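Local coordinates for protein CCMAN5 (Cellulosimicrobium cellulans, PDB 2XSG) that hydrolyses alpha-mannosides as a family 92 glycosyl hydrolase and enables mannose-6-phosphate modification of recombinant lysosomal enzymes made in yeast, at residues 343-348 with 375-380; 370-375 with 422-427. All blocks are in the same frame, centred on the assembly; numbering follows the deposited sequence.

Interaction 1: residues 343-348 with 375-380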
loop_
_atom_site.group_PDB
_atom_site.type_symbol
_atom_site.label_atom_id
_atom_site.label_comp_id
_atom_site.label_asym_id
_atom_site.label_seq_id
_atom_site.Cartn_x
_atom_site.Cartn_y
_atom_site.Cartn_z
ATOM N N GLN A 343 2.280 -14.704 20.096
ATOM C CA GLN A 343 3.213 -14.749 21.230
ATOM C C GLN A 343 4.523 -14.023 20.936
ATOM O O GLN A 343 5.291 -14.453 20.072
ATOM C CB GLN A 343 3.516 -16.201 21.620
ATOM C CG GLN A 343 4.254 -16.361 22.980
ATOM C CD GLN A 343 3.367 -16.052 24.160
ATOM O OE1 GLN A 343 3.785 -15.382 25.104
ATOM N NE2 GLN A 343 2.119 -16.520 24.109
ATOM N N GLY A 344 4.763 -12.930 21.657
ATOM C CA GLY A 344 6.034 -12.206 21.573
ATOM C C GLY A 344 6.232 -11.357 20.331
ATOM O O GLY A 344 7.360 -10.951 20.025
ATOM N N PHE A 345 5.140 -11.083 19.619
ATOM C CA PHE A 345 5.182 -10.301 18.379
ATOM C C PHE A 345 3.784 -9.789 18.079
ATOM O O PHE A 345 2.788 -10.309 18.608
ATOM C CB PHE A 345 5.745 -11.129 17.207
ATOM C CG PHE A 345 4.740 -12.006 16.516
ATOM C CD1 PHE A 345 4.334 -13.212 17.084
ATOM C CD2 PHE A 345 4.238 -11.648 15.263
ATOM C CE1 PHE A 345 3.412 -14.037 16.431
ATOM C CE2 PHE A 345 3.307 -12.461 14.596
ATOM C CZ PHE A 345 2.888 -13.662 15.185
ATOM N N THR A 346 3.709 -8.769 17.241
ATOM C CA THR A 346 2.422 -8.217 16.825
ATOM C C THR A 346 2.018 -8.856 15.507
ATOM O O THR A 346 2.813 -8.906 14.547
ATOM C CB THR A 346 2.497 -6.682 16.710
ATOM O OG1 THR A 346 2.720 -6.152 18.015
ATOM C CG2 THR A 346 1.190 -6.056 16.153
ATOM N N TYR A 347 0.783 -9.354 15.463
ATOM C CA TYR A 347 0.261 -9.963 14.245
ATOM C C TYR A 347 -0.345 -8.875 13.354
ATOM O O TYR A 347 -1.255 -8.148 13.763
ATOM C CB TYR A 347 -0.765 -11.055 14.575
ATOM C CG TYR A 347 -1.377 -11.725 13.374
ATOM C CD1 TYR A 347 -0.662 -12.670 12.638
ATOM C CD2 TYR A 347 -2.671 -11.414 12.964
ATOM C CE1 TYR A 347 -1.224 -13.286 11.516
ATOM C CE2 TYR A 347 -3.242 -12.042 11.855
ATOM C CZ TYR A 347 -2.512 -12.983 11.141
ATOM O OH TYR A 347 -3.068 -13.601 10.039
ATOM N N TYR A 348 0.181 -8.775 12.141
ATOM C CA TYR A 348 -0.366 -7.911 11.109
ATOM C C TYR A 348 -1.105 -8.738 10.049
ATOM O O TYR A 348 -0.801 -9.922 9.831
ATOM C CB TYR A 348 0.759 -7.075 10.466
ATOM C CG TYR A 348 1.414 -6.151 11.471
ATOM C CD1 TYR A 348 2.505 -6.572 12.249
ATOM C CD2 TYR A 348 0.909 -4.873 11.680
ATOM C CE1 TYR A 348 3.078 -5.714 13.193
ATOM C CE2 TYR A 348 1.458 -4.032 12.611
ATOM C CZ TYR A 348 2.538 -4.450 13.361
ATOM O OH TYR A 348 3.044 -3.568 14.277
ATOM N N VAL A 375 6.591 -10.175 8.556
ATOM C CA VAL A 375 6.982 -11.429 7.935
ATOM C C VAL A 375 6.541 -12.601 8.805
ATOM O O VAL A 375 6.019 -13.592 8.291
ATOM C CB VAL A 375 8.501 -11.496 7.637
ATOM C CG1 VAL A 375 8.858 -12.863 7.033
ATOM C CG2 VAL A 375 8.910 -10.336 6.665
ATOM N N GLN A 376 6.743 -12.477 10.115
ATOM C CA GLN A 376 6.288 -13.491 11.058
ATOM C C GLN A 376 4.782 -13.688 10.927
ATOM O O GLN A 376 4.285 -14.820 10.986
ATOM C CB GLN A 376 6.649 -13.130 12.503
ATOM C CG GLN A 376 6.203 -14.196 13.568
ATOM C CD GLN A 376 6.880 -15.559 13.423
ATOM O OE1 GLN A 376 7.847 -15.860 14.129
ATOM N NE2 GLN A 376 6.351 -16.408 12.530
ATOM N N SER A 377 4.067 -12.580 10.740
ATOM C CA SER A 377 2.607 -12.622 10.605
ATOM C C SER A 377 2.219 -13.351 9.330
ATOM O O SER A 377 1.278 -14.166 9.323
ATOM C CB SER A 377 2.035 -11.206 10.611
ATOM O OG SER A 377 2.376 -10.544 11.822
ATOM N N LEU A 378 2.953 -13.057 8.255
ATOM C CA LEU A 378 2.707 -13.689 6.958
ATOM C C LEU A 378 2.915 -15.204 7.065
ATOM O O LEU A 378 2.135 -15.987 6.511
ATOM C CB LEU A 378 3.631 -13.092 5.886
ATOM C CG LEU A 378 3.508 -13.548 4.426
ATOM C CD1 LEU A 378 2.065 -13.481 3.931
ATOM C CD2 LEU A 378 4.444 -12.665 3.570
ATOM N N VAL A 379 3.957 -15.587 7.808
ATOM C CA VAL A 379 4.223 -17.000 8.131
ATOM C C VAL A 379 3.063 -17.656 8.901
ATOM O O VAL A 379 2.633 -18.744 8.531
ATOM C CB VAL A 379 5.584 -17.186 8.848
ATOM C CG1 VAL A 379 5.729 -18.596 9.379
ATOM C CG2 VAL A 379 6.735 -16.872 7.881
ATOM N N TYR A 380 2.542 -16.986 9.927
ATOM C CA TYR A 380 1.405 -17.511 10.698
ATOM C C TYR A 380 0.154 -17.675 9.862
ATOM O O TYR A 380 -0.607 -18.629 10.062
ATOM C CB TYR A 380 1.060 -16.605 11.875
ATOM C CG TYR A 380 1.707 -16.975 13.164
ATOM C CD1 TYR A 380 3.050 -17.334 13.205
ATOM C CD2 TYR A 380 0.983 -16.960 14.361
ATOM C CE1 TYR A 380 3.661 -17.678 14.396
ATOM C CE2 TYR A 380 1.594 -17.303 15.573
ATOM C CZ TYR A 380 2.932 -17.661 15.567
ATOM O OH TYR A 380 3.577 -17.982 16.719
#
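Ser-377 carries its OG beside its own backbone N and anti to its carbonyl carbon (chi1 -59°), which aims the hydroxyl off helix 368-387 at the backbone of Tyr-348. Phe-345 has its CG between backbone N and carbonyl carbon (chi1 84°), a choice that lays the ring down against Gln-376 and Tyr-380 on the helix. The hydroxyl is the polar centre of the contact: the Tyr-348 N-H reaches Ser-377 OG over 2.8 Å in a nearly straight bond (168° at the hydrogen). The same OG bonds Asp-373 O one turn earlier, donating its hydrogen to that carbonyl, which makes it both donor and acceptor in a buried place. Beside it, Phe-345 presents its CE2 edge, with Ser-377 OG close to the ring plane at 3.5 Å.

One face of the Phe-345 ring is taken by the aliphatic part of Gln-376, whose CG sits almost over the ring centre, 3.6 Å from the centroid, as a CH-pi contact. A bend about the CB-CG bond turns the amide away from the ring, and NE2 donates to Asp-425 O. The far end of the phenylalanine ring, CE1 and CZ, drops onto the face of Tyr-380 as an edge-to-face pair, centroids 5.0 Å apart. Tyr-347 brings its CD1 to 3.7 Å from Ser-377 CB and its CE1 to 3.4 Å from Ser-377 O and 4.0 Å from Tyr-380 CB; its ring is also stacked with Tyr-332.

What results is a loop that crosses the helix, closest at Tyr-347 and Ser-377, fixed by a serine linking the two backbones and by a T-shaped aromatic pair. Helix 368-387 is probably one helix of the (alpha/alpha)6 barrel expected of a family 92 catalytic domain, with 343-348, between strands 339-341 and 348-349, packed on it.

Interaction 2: residues 370-375 with 422-427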
loop_
_atom_site.group_PDB
_atom_site.type_symbol
_atom_site.label_atom_id
_atom_site.label_comp_id
_atom_site.label_asym_id
_atom_site.label_seq_id
_atom_site.Cartn_x
_atom_site.Cartn_y
_atom_site.Cartn_z
ATOM N N LEU A 370 9.352 -3.749 12.787
ATOM C CA LEU A 370 8.012 -3.830 12.216
ATOM C C LEU A 370 8.007 -4.843 11.081
ATOM O O LEU A 370 7.129 -5.695 10.991
ATOM C CB LEU A 370 7.558 -2.457 11.708
ATOM C CG LEU A 370 6.185 -2.360 11.030
ATOM C CD1 LEU A 370 5.050 -2.685 12.040
ATOM C CD2 LEU A 370 5.977 -0.970 10.422
ATOM N N TYR A 371 9.010 -4.742 10.221
ATOM C CA TYR A 371 9.175 -5.663 9.095
ATOM C C TYR A 371 9.232 -7.096 9.575
ATOM O O TYR A 371 8.565 -7.955 9.001
ATOM C CB TYR A 371 10.450 -5.316 8.335
ATOM C CG TYR A 371 10.963 -6.330 7.331
ATOM C CD1 TYR A 371 11.978 -7.212 7.683
ATOM C CD2 TYR A 371 10.509 -6.336 6.010
ATOM C CE1 TYR A 371 12.507 -8.107 6.782
ATOM C CE2 TYR A 371 11.024 -7.250 5.083
ATOM C CZ TYR A 371 12.026 -8.133 5.485
ATOM O OH TYR A 371 12.577 -9.034 4.608
ATOM N N ARG A 372 10.029 -7.354 10.615
ATOM C CA ARG A 372 10.107 -8.696 11.167
ATOM C C ARG A 372 8.702 -9.170 11.588
ATOM O O ARG A 372 8.298 -10.284 11.248
ATOM C CB ARG A 372 11.102 -8.798 12.331
ATOM C CG ARG A 372 11.319 -10.260 12.782
ATOM C CD ARG A 372 12.163 -10.464 14.061
ATOM N NE ARG A 372 12.537 -11.886 14.156
ATOM C CZ ARG A 372 11.732 -12.846 14.616
ATOM N NH1 ARG A 372 10.512 -12.550 15.067
ATOM N NH2 ARG A 372 12.140 -14.112 14.637
ATOM N N ASP A 373 7.946 -8.327 12.287
ATOM C CA ASP A 373 6.619 -8.756 12.754
ATOM C C ASP A 373 5.692 -9.064 11.575
ATOM O O ASP A 373 4.920 -10.018 11.611
ATOM C CB ASP A 373 5.976 -7.729 13.688
ATOM C CG ASP A 373 6.480 -7.834 15.138
ATOM O OD1 ASP A 373 7.404 -8.625 15.437
ATOM O OD2 ASP A 373 5.931 -7.092 15.981
ATOM N N MET A 374 5.782 -8.249 10.525
ATOM C CA MET A 374 5.004 -8.480 9.324
ATOM C C MET A 374 5.306 -9.832 8.666
ATOM O O MET A 374 4.391 -10.544 8.252
ATOM C CB MET A 374 5.234 -7.337 8.343
ATOM C CG MET A 374 4.647 -6.019 8.817
ATOM S SD MET A 374 4.976 -4.723 7.613
ATOM C CE MET A 374 4.014 -3.357 8.279
ATOM N N VAL A 375 6.591 -10.175 8.556
ATOM C CA VAL A 375 6.982 -11.429 7.935
ATOM C C VAL A 375 6.541 -12.601 8.805
ATOM O O VAL A 375 6.019 -13.592 8.291
ATOM C CB VAL A 375 8.501 -11.496 7.637
ATOM C CG1 VAL A 375 8.858 -12.863 7.033
ATOM C CG2 VAL A 375 8.910 -10.336 6.665
ATOM N N ASP A 422 15.972 -14.674 11.400
ATOM C CA ASP A 422 15.700 -16.079 11.688
ATOM C C ASP A 422 14.783 -16.269 12.897
ATOM O O ASP A 422 14.307 -15.288 13.478
ATOM C CB ASP A 422 17.011 -16.869 11.812
ATOM C CG ASP A 422 17.859 -16.427 12.986
ATOM O OD1 ASP A 422 17.485 -15.479 13.714
ATOM O OD2 ASP A 422 18.926 -17.030 13.171
ATOM N N GLY A 423 14.541 -17.524 13.269
ATOM C CA GLY A 423 13.609 -17.838 14.350
ATOM C C GLY A 423 12.174 -17.502 13.971
ATOM O O GLY A 423 11.419 -16.998 14.792
ATOM N N PHE A 424 11.795 -17.758 12.724
ATOM C CA PHE A 424 10.412 -17.534 12.302
ATOM C C PHE A 424 9.592 -18.758 12.678
ATOM O O PHE A 424 9.609 -19.783 11.980
ATOM C CB PHE A 424 10.296 -17.228 10.804
ATOM C CG PHE A 424 10.654 -15.794 10.431
ATOM C CD1 PHE A 424 9.901 -14.719 10.907
ATOM C CD2 PHE A 424 11.728 -15.532 9.590
ATOM C CE1 PHE A 424 10.230 -13.398 10.560
ATOM C CE2 PHE A 424 12.058 -14.225 9.222
ATOM C CZ PHE A 424 11.313 -13.155 9.705
ATOM N N ASP A 425 8.879 -18.635 13.793
ATOM C CA ASP A 425 8.068 -19.711 14.310
ATOM C C ASP A 425 7.035 -20.150 13.272
ATOM O O ASP A 425 6.411 -19.309 12.618
ATOM C CB ASP A 425 7.406 -19.283 15.628
ATOM C CG ASP A 425 6.594 -20.402 16.271
ATOM O OD1 ASP A 425 7.125 -21.544 16.391
ATOM O OD2 ASP A 425 5.419 -20.136 16.650
ATOM N N ARG A 426 6.896 -21.476 13.118
ATOM C CA ARG A 426 5.903 -22.122 12.241
ATOM C C ARG A 426 6.184 -22.003 10.742
ATOM O O ARG A 426 5.283 -22.177 9.920
ATOM C CB ARG A 426 4.475 -21.647 12.553
ATOM C CG ARG A 426 4.000 -22.033 13.948
ATOM C CD ARG A 426 2.533 -22.401 13.898
ATOM N NE ARG A 426 1.694 -21.225 13.870
ATOM C CZ ARG A 426 0.453 -21.174 13.390
ATOM N NH1 ARG A 426 -0.147 -22.241 12.838
ATOM N NH2 ARG A 426 -0.180 -20.014 13.447
ATOM N N LEU A 427 7.430 -21.724 10.381
ATOM C CA LEU A 427 7.811 -21.674 8.961
ATOM C C LEU A 427 7.639 -23.048 8.312
ATOM O O LEU A 427 7.165 -23.143 7.182
ATOM C CB LEU A 427 9.232 -21.144 8.781
ATOM C CG LEU A 427 9.812 -21.008 7.368
ATOM C CD1 LEU A 427 9.049 -19.968 6.551
ATOM C CD2 LEU A 427 11.316 -20.670 7.442
#
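Arg-372 gives a single nitrogen, NH2, to two successive backbone carbonyls. The stronger bond runs to Asp-422 O, 2.7 Å from Arg-372 NH2 and 158° at the hydrogen, with the oxygen close to the guanidinium plane. Gly-423 O, 3.0 Å from the same NH2, also lies at the guanidinium edge, but a poor angle makes that bond weak. The side chain gets there by being extended from CG to NE, with CG anti to the backbone N (chi1 -172°), running antiparallel to that of Phe-424. Phe-424 CE1 lies over one face of the guanidinium, the planes 16° apart.

The phenylalanine is wedged in further by Val-375, whose CG1 sits over one face of its ring, 3.6 Å from Phe-424 CZ, in a CH-pi contact. At the ring edge, Arg-372 O is 3.7 Å from Phe-424 CE1.

Gly-423 has a positive phi, and a CB there would come close to the arginine's NH2. The Asp-422 carboxylate, its OD1 5.6 Å from Arg-372 NH2, would probably add only a weak long-range attraction. The loop links helices 409-418 and 427-438; a type II turn from Phe-424 to Leu-427 leads into the latter, with Arg-426, salt-bridged to Asp-384, at its N-cap position.

A leucine in place of Arg-372 has no N-H, so the carbonyls of Asp-422 and Gly-423 would probably be left without this partner and Phe-424 without its flat neighbour. One arginine nitrogen joins helix 368-387 to two consecutive carbonyls, chiefly that of Asp-422, at a partly exposed edge, while the buried Phe-424 packs on Val-375.

Overall arrangement
Interactions 1 and 2 use consecutive parts of helix 368-387, share Val-375, and have centres about 6 Å apart. They are also wired together through Asp-425, from the loop of interaction 2: the Gln-376 amide donates to it (NE2 to Asp-425 O, 2.9 Å), and Tyr-380 OH bonds its OD2 more weakly at 2.8 Å. Arg-426 adds a cation-pi contact to Tyr-380. Asp-373 ties in the loop of interaction 1, its OD2 receiving Thr-346 N. One helix therefore joins both loops, 343-348 and 422-427, within the catalytic domain. None of the four segments supplies the calcium ligands, Asn-588, Glu-589 and Asp-662.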